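Local structure of integral membrane indolylacetylinositol arabinosyltransferase EmbC (Mycolicibacterium smegmatis, 7BVE) at residues P37-T42 with T1059-G1064; D205-T210 with W1066-L1071. The protein probably transfers arabinose units to build the arabinan of the mycobacterial cell wall, as an integral membrane glycosyltransferase of the emb family. One frame throughout, in Å; residues are numbered along the deposited sequence.

Overall arrangement
Contacts 1 and 2 bring the last part of the chain back onto its first extramembrane domain, with centres about 10 Å apart. In contact 1, 1059-1064 adds an edge strand to the sheet of that domain; in contact 2, the following tail 1066-1071 receives an arginine from the loop leading to helix 214-238. Between the contacts, Thr206 meets the first strand: its OG1 lies 2.6 Å from Thr41 O, and its O lies 3.0 Å from Gln40 NE2, both probable hydrogen bonds. None of these residues lines the ethambutol pocket, to which membrane-domain residues such as Asp279 and C-terminal ones such as Trp965 and Val1004 contribute.

Contact 1: residues P37-T42 with T1059-G1064; sequences PVEQTT and TATRSG
Val38 to Gln40 pairs with Ala1060 to Arg1062 as two antiparallel strands, their short axes 4.6 Å apart and their N-to-C directions at 137°, a marked twist. The pair closes one side of the antiparallel sheet of the concanavalin-like domain: 1056-1062 is its edge strand within this chain, laid against 38-46, so the two ends of a very long polypeptide share one sheet. Val38 and Arg1062 form a hydrogen-bonded pair, Val38 N to Arg1062 O and Arg1062 N to Val38 O both measuring 3.2 Å. The next such pair is Gln40 with Ala1060, where Gln40 N reaches Ala1060 O at 2.8 Å and Ala1060 N reaches Gln40 O at 3.1 Å. Between them Glu39 and Thr1061 make a non-hydrogen-bonded pair, their polar side chains sharing the other face, which suits a surface site.

On the face carrying Val38, Gln40, Ala1060 and Arg1062, the CG2 methyl of buried, branched Val38 packs on Arg1062 CB at 4.1 Å, the two side chains crossing at about a right angle; Val38 also touches Thr478. Gln40 sets its CG opposite its backbone N (chi1 -166°) and continues extended, which lifts the carboxamide above that face, where the bent arginine comes up to it. There OE1 lies 3.0 Å from Arg1062 NE, the amide and guanidinium planes 64° apart, while NE2 donates to Thr206 O; an amide suits this buried place because its two ends can face a cationic group and a carbonyl. The guanidinium runs back over the methyl of Ala1060, a residue small enough to sit beneath it, and makes a cation-pi contact with Trp1066. Farther along, the methyl of Thr42 packs on the neighbouring strand, CG2 resting 4.0 Å from Ala1060 CB.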
loop_
_atom_site.group_PDB
_atom_site.type_symbol
_atom_site.label_atom_id
_atom_site.label_comp_id
_atom_site.label_asym_id
_atom_site.label_seq_id
_atom_site.Cartn_x
_atom_site.Cartn_y
_atom_site.Cartn_z
ATOM N N PRO A 37 -16.932 -17.893 -42.321
ATOM C CA PRO A 37 -15.642 -18.589 -42.462
ATOM C C PRO A 37 -14.456 -17.659 -42.671
ATOM O O PRO A 37 -14.588 -16.469 -42.951
ATOM C CB PRO A 37 -15.856 -19.473 -43.692
ATOM C CG PRO A 37 -17.289 -19.685 -43.749
ATOM C CD PRO A 37 -17.913 -18.422 -43.287
ATOM N N VAL A 38 -13.266 -18.233 -42.501
ATOM C CA VAL A 38 -11.986 -17.586 -42.758
ATOM C C VAL A 38 -11.109 -18.562 -43.530
ATOM O O VAL A 38 -11.551 -19.636 -43.934
ATOM C CB VAL A 38 -11.271 -17.135 -41.470
ATOM C CG1 VAL A 38 -11.989 -15.978 -40.838
ATOM C CG2 VAL A 38 -11.170 -18.284 -40.503
ATOM N N GLU A 39 -9.857 -18.171 -43.756
ATOM C CA GLU A 39 -8.879 -19.000 -44.457
ATOM C C GLU A 39 -7.582 -19.025 -43.657
ATOM O O GLU A 39 -6.807 -18.067 -43.692
ATOM C CB GLU A 39 -8.636 -18.484 -45.864
ATOM C CG GLU A 39 -9.805 -18.674 -46.785
ATOM C CD GLU A 39 -9.560 -18.099 -48.159
ATOM O OE1 GLU A 39 -8.539 -17.409 -48.342
ATOM O OE2 GLU A 39 -10.388 -18.343 -49.060
ATOM N N GLN A 40 -7.335 -20.123 -42.954
ATOM C CA GLN A 40 -6.112 -20.282 -42.189
ATOM C C GLN A 40 -4.948 -20.596 -43.128
ATOM O O GLN A 40 -5.124 -21.185 -44.196
ATOM C CB GLN A 40 -6.271 -21.408 -41.168
ATOM C CG GLN A 40 -5.216 -21.475 -40.087
ATOM C CD GLN A 40 -5.234 -22.782 -39.338
ATOM O OE1 GLN A 40 -5.955 -23.706 -39.694
ATOM N NE2 GLN A 40 -4.434 -22.874 -38.294
ATOM N N THR A 41 -3.746 -20.180 -42.729
ATOM C CA THR A 41 -2.501 -20.583 -43.377
ATOM C C THR A 41 -1.824 -21.604 -42.473
ATOM O O THR A 41 -1.325 -21.254 -41.402
ATOM C CB THR A 41 -1.584 -19.391 -43.631
ATOM O OG1 THR A 41 -2.249 -18.444 -44.470
ATOM C CG2 THR A 41 -0.315 -19.839 -44.321
ATOM N N THR A 42 -1.814 -22.861 -42.903
ATOM C CA THR A 42 -1.252 -23.936 -42.102
ATOM C C THR A 42 0.245 -24.057 -42.348
ATOM O O THR A 42 0.707 -23.949 -43.483
ATOM C CB THR A 42 -1.935 -25.258 -42.436
ATOM O OG1 THR A 42 -1.717 -25.563 -43.817
ATOM C CG2 THR A 42 -3.424 -25.171 -42.180
ATOM N N THR A 1059 -3.161 -24.194 -47.163
ATOM C CA THR A 1059 -4.315 -23.318 -47.027
ATOM C C THR A 1059 -5.517 -24.161 -46.634
ATOM O O THR A 1059 -5.810 -25.166 -47.284
ATOM C CB THR A 1059 -4.601 -22.558 -48.329
ATOM O OG1 THR A 1059 -3.439 -21.813 -48.716
ATOM C CG2 THR A 1059 -5.757 -21.591 -48.157
ATOM N N ALA A 1060 -6.202 -23.755 -45.568
ATOM C CA ALA A 1060 -7.373 -24.467 -45.085
ATOM C C ALA A 1060 -8.488 -23.484 -44.780
ATOM O O ALA A 1060 -8.245 -22.429 -44.191
ATOM C CB ALA A 1060 -7.050 -25.279 -43.834
ATOM N N THR A 1061 -9.710 -23.841 -45.166
ATOM C CA THR A 1061 -10.892 -23.038 -44.880
ATOM C C THR A 1061 -11.496 -23.486 -43.560
ATOM O O THR A 1061 -11.866 -24.652 -43.404
ATOM C CB THR A 1061 -11.922 -23.150 -45.998
ATOM O OG1 THR A 1061 -11.368 -22.629 -47.211
ATOM C CG2 THR A 1061 -13.165 -22.371 -45.644
ATOM N N ARG A 1062 -11.588 -22.562 -42.620
ATOM C CA ARG A 1062 -12.042 -22.818 -41.266
ATOM C C ARG A 1062 -13.368 -22.114 -41.032
ATOM O O ARG A 1062 -13.798 -21.286 -41.829
ATOM C CB ARG A 1062 -10.985 -22.335 -40.278
ATOM C CG ARG A 1062 -9.678 -23.067 -40.412
ATOM C CD ARG A 1062 -9.818 -24.442 -39.844
ATOM N NE ARG A 1062 -8.562 -25.174 -39.790
ATOM C CZ ARG A 1062 -8.225 -26.166 -40.604
ATOM N NH1 ARG A 1062 -9.070 -26.598 -41.523
ATOM N NH2 ARG A 1062 -7.053 -26.754 -40.455
ATOM N N SER A 1063 -14.023 -22.450 -39.935
ATOM C CA SER A 1063 -15.301 -21.846 -39.608
ATOM C C SER A 1063 -15.111 -20.789 -38.528
ATOM O O SER A 1063 -13.990 -20.446 -38.154
ATOM C CB SER A 1063 -16.299 -22.917 -39.187
ATOM O OG SER A 1063 -15.902 -23.525 -37.977
ATOM N N GLY A 1064 -16.211 -20.258 -38.021
ATOM C CA GLY A 1064 -16.148 -19.185 -37.059
ATOM C C GLY A 1064 -16.139 -19.599 -35.614
ATOM O O GLY A 1064 -16.026 -18.741 -34.738
#

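Contact 2: residues D205-T210 with W1066-L1071; sequences DTRYST and WSPAPL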
loop_
_atom_site.group_PDB
_atom_site.type_symbol
_atom_site.label_atom_id
_atom_site.label_comp_id
_atom_site.label_asym_id
_atom_site.label_seq_id
_atom_site.Cartn_x
_atom_site.Cartn_y
_atom_site.Cartn_z
ATOM N N ASP A 205 1.067 -23.721 -34.220
ATOM C CA ASP A 205 -0.213 -23.093 -33.908
ATOM C C ASP A 205 -0.304 -21.734 -34.598
ATOM O O ASP A 205 -0.032 -20.681 -34.020
ATOM C CB ASP A 205 -0.380 -22.965 -32.404
ATOM C CG ASP A 205 -1.712 -22.379 -32.018
ATOM O OD1 ASP A 205 -2.732 -23.084 -32.138
ATOM O OD2 ASP A 205 -1.739 -21.209 -31.589
ATOM N N THR A 206 -0.681 -21.764 -35.871
ATOM C CA THR A 206 -0.978 -20.541 -36.611
ATOM C C THR A 206 -2.485 -20.321 -36.688
ATOM O O THR A 206 -3.072 -20.297 -37.761
ATOM C CB THR A 206 -0.384 -20.609 -38.010
ATOM O OG1 THR A 206 -1.142 -21.528 -38.797
ATOM C CG2 THR A 206 1.026 -21.105 -37.948
ATOM N N ARG A 207 -3.123 -20.155 -35.536
ATOM C CA ARG A 207 -4.566 -19.997 -35.539
ATOM C C ARG A 207 -4.999 -18.557 -35.727
ATOM O O ARG A 207 -6.181 -18.313 -35.970
ATOM C CB ARG A 207 -5.177 -20.539 -34.248
ATOM C CG ARG A 207 -4.941 -19.686 -33.050
ATOM C CD ARG A 207 -5.557 -20.272 -31.802
ATOM N NE ARG A 207 -4.832 -21.433 -31.309
ATOM C CZ ARG A 207 -5.243 -22.190 -30.300
ATOM N NH1 ARG A 207 -6.376 -21.912 -29.679
ATOM N NH2 ARG A 207 -4.523 -23.226 -29.912
ATOM N N TYR A 208 -4.080 -17.604 -35.625
ATOM C CA TYR A 208 -4.392 -16.199 -35.809
ATOM C C TYR A 208 -3.911 -15.681 -37.152
ATOM O O TYR A 208 -4.056 -14.492 -37.431
ATOM C CB TYR A 208 -3.778 -15.374 -34.684
ATOM C CG TYR A 208 -4.162 -15.848 -33.311
ATOM C CD1 TYR A 208 -5.445 -15.674 -32.832
ATOM C CD2 TYR A 208 -3.232 -16.451 -32.482
ATOM C CE1 TYR A 208 -5.803 -16.113 -31.579
ATOM C CE2 TYR A 208 -3.578 -16.884 -31.221
ATOM C CZ TYR A 208 -4.866 -16.710 -30.779
ATOM O OH TYR A 208 -5.226 -17.140 -29.531
ATOM N N SER A 209 -3.352 -16.548 -37.991
ATOM C CA SER A 209 -2.881 -16.174 -39.323
ATOM C C SER A 209 -3.978 -16.410 -40.359
ATOM O O SER A 209 -3.793 -17.083 -41.365
ATOM C CB SER A 209 -1.624 -16.957 -39.675
ATOM O OG SER A 209 -0.567 -16.671 -38.783
ATOM N N THR A 210 -5.139 -15.827 -40.092
ATOM C CA THR A 210 -6.314 -16.019 -40.923
ATOM C C THR A 210 -6.444 -14.891 -41.943
ATOM O O THR A 210 -5.622 -13.976 -42.015
ATOM C CB THR A 210 -7.571 -16.110 -40.061
ATOM O OG1 THR A 210 -7.767 -14.877 -39.368
ATOM C CG2 THR A 210 -7.448 -17.222 -39.046
ATOM N N TRP A 1066 -14.216 -22.573 -34.815
ATOM C CA TRP A 1066 -13.190 -23.602 -34.827
ATOM C C TRP A 1066 -12.070 -23.259 -33.857
ATOM O O TRP A 1066 -11.738 -22.089 -33.663
ATOM C CB TRP A 1066 -12.631 -23.732 -36.235
ATOM C CG TRP A 1066 -11.568 -24.736 -36.377
ATOM C CD1 TRP A 1066 -11.713 -26.083 -36.428
ATOM C CD2 TRP A 1066 -10.168 -24.481 -36.411
ATOM N NE1 TRP A 1066 -10.489 -26.686 -36.541
ATOM C CE2 TRP A 1066 -9.522 -25.718 -36.531
ATOM C CE3 TRP A 1066 -9.396 -23.317 -36.384
ATOM C CZ2 TRP A 1066 -8.146 -25.826 -36.608
ATOM C CZ3 TRP A 1066 -8.038 -23.425 -36.461
ATOM C CH2 TRP A 1066 -7.422 -24.668 -36.575
ATOM N N SER A 1067 -11.480 -24.293 -33.246
ATOM C CA SER A 1067 -10.342 -24.145 -32.350
ATOM C C SER A 1067 -9.528 -25.432 -32.357
ATOM O O SER A 1067 -10.098 -26.507 -32.124
ATOM C CB SER A 1067 -10.790 -23.820 -30.933
ATOM O OG SER A 1067 -9.678 -23.725 -30.073
ATOM N N PRO A 1068 -8.215 -25.365 -32.623
ATOM C CA PRO A 1068 -7.428 -26.592 -32.814
ATOM C C PRO A 1068 -7.053 -27.345 -31.545
ATOM O O PRO A 1068 -7.072 -28.578 -31.525
ATOM C CB PRO A 1068 -6.176 -26.080 -33.528
ATOM C CG PRO A 1068 -6.039 -24.686 -33.083
ATOM C CD PRO A 1068 -7.423 -24.157 -32.896
ATOM N N ALA A 1069 -6.716 -26.623 -30.485
ATOM C CA ALA A 1069 -6.087 -27.191 -29.304
ATOM C C ALA A 1069 -6.217 -26.181 -28.178
ATOM O O ALA A 1069 -6.406 -24.990 -28.440
ATOM C CB ALA A 1069 -4.609 -27.518 -29.574
ATOM N N PRO A 1070 -6.155 -26.620 -26.921
ATOM C CA PRO A 1070 -6.205 -25.660 -25.815
ATOM C C PRO A 1070 -4.949 -24.809 -25.755
ATOM O O PRO A 1070 -3.906 -25.131 -26.318
ATOM C CB PRO A 1070 -6.334 -26.552 -24.581
ATOM C CG PRO A 1070 -6.914 -27.793 -25.082
ATOM C CD PRO A 1070 -6.329 -27.995 -26.429
ATOM N N LEU A 1071 -5.069 -23.688 -25.063
ATOM C CA LEU A 1071 -3.958 -22.774 -24.858
ATOM C C LEU A 1071 -3.271 -23.143 -23.554
ATOM O O LEU A 1071 -3.881 -23.061 -22.486
ATOM C CB LEU A 1071 -4.449 -21.328 -24.835
ATOM C CG LEU A 1071 -4.930 -20.746 -26.163
ATOM C CD1 LEU A 1071 -5.627 -19.431 -25.942
ATOM C CD2 LEU A 1071 -3.756 -20.547 -27.084
#
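Ser1067 is where the C-terminal tail first comes up to Arg207, OG standing 3.8 Å from Arg207 NH1; the serine hydroxyl has its hydrogen bond elsewhere, with Gln484. This is a loop-to-loop contact: the link from strand 201-203 of the concanavalin-like domain to helix 214-238, which is predicted to cross the membrane, sends one arginine into the tail that follows strand 1056-1062.

Pro1068 comes next and sets the CG-CD edge of its ring over one face of the guanidinium, toward the rim, as a compact hydrocarbon surface, CG lying 3.8 Å from Arg207 NH2 and also close to Asp205 OD1. Ala1069 then turns its carbonyl to the guanidinium edge: Arg207 NH2 donates to Ala1069 O at 3.0 Å from above the carbonyl plane (47° out of it), and NH1 adds a weak bond to that oxygen at 3.3 Å. The small alanine side chain stays clear, CB lying 4.3 Å from Arg207 NH2. Pro1070 carries the chain round the end of the arginine, its own O accepting from Arg180. Leu1071 covers the opposite face with one methyl of its branched end, toward the rim, CD2 lying 3.9 Å from Arg207 CZ, and it also packs on Phe488 of helix 479-492.

Within its own loop Arg207 bends at the third torsion (chi3 73°), which turns its NE/NH2 edge to Asp205 in a side-on salt bridge: NE reaches Asp205 OD1 at 2.8 Å on the syn lone pair, and NH2 the same oxygen at 2.9 Å from above the carboxylate plane. The aliphatic part, at CG, lies over the centre of the Tyr208 ring. Held by a carboxylate and a carbonyl along its edge, with hydrocarbon on both faces, the guanidinium has its rotation fixed, and Asp205 probably balances its charge.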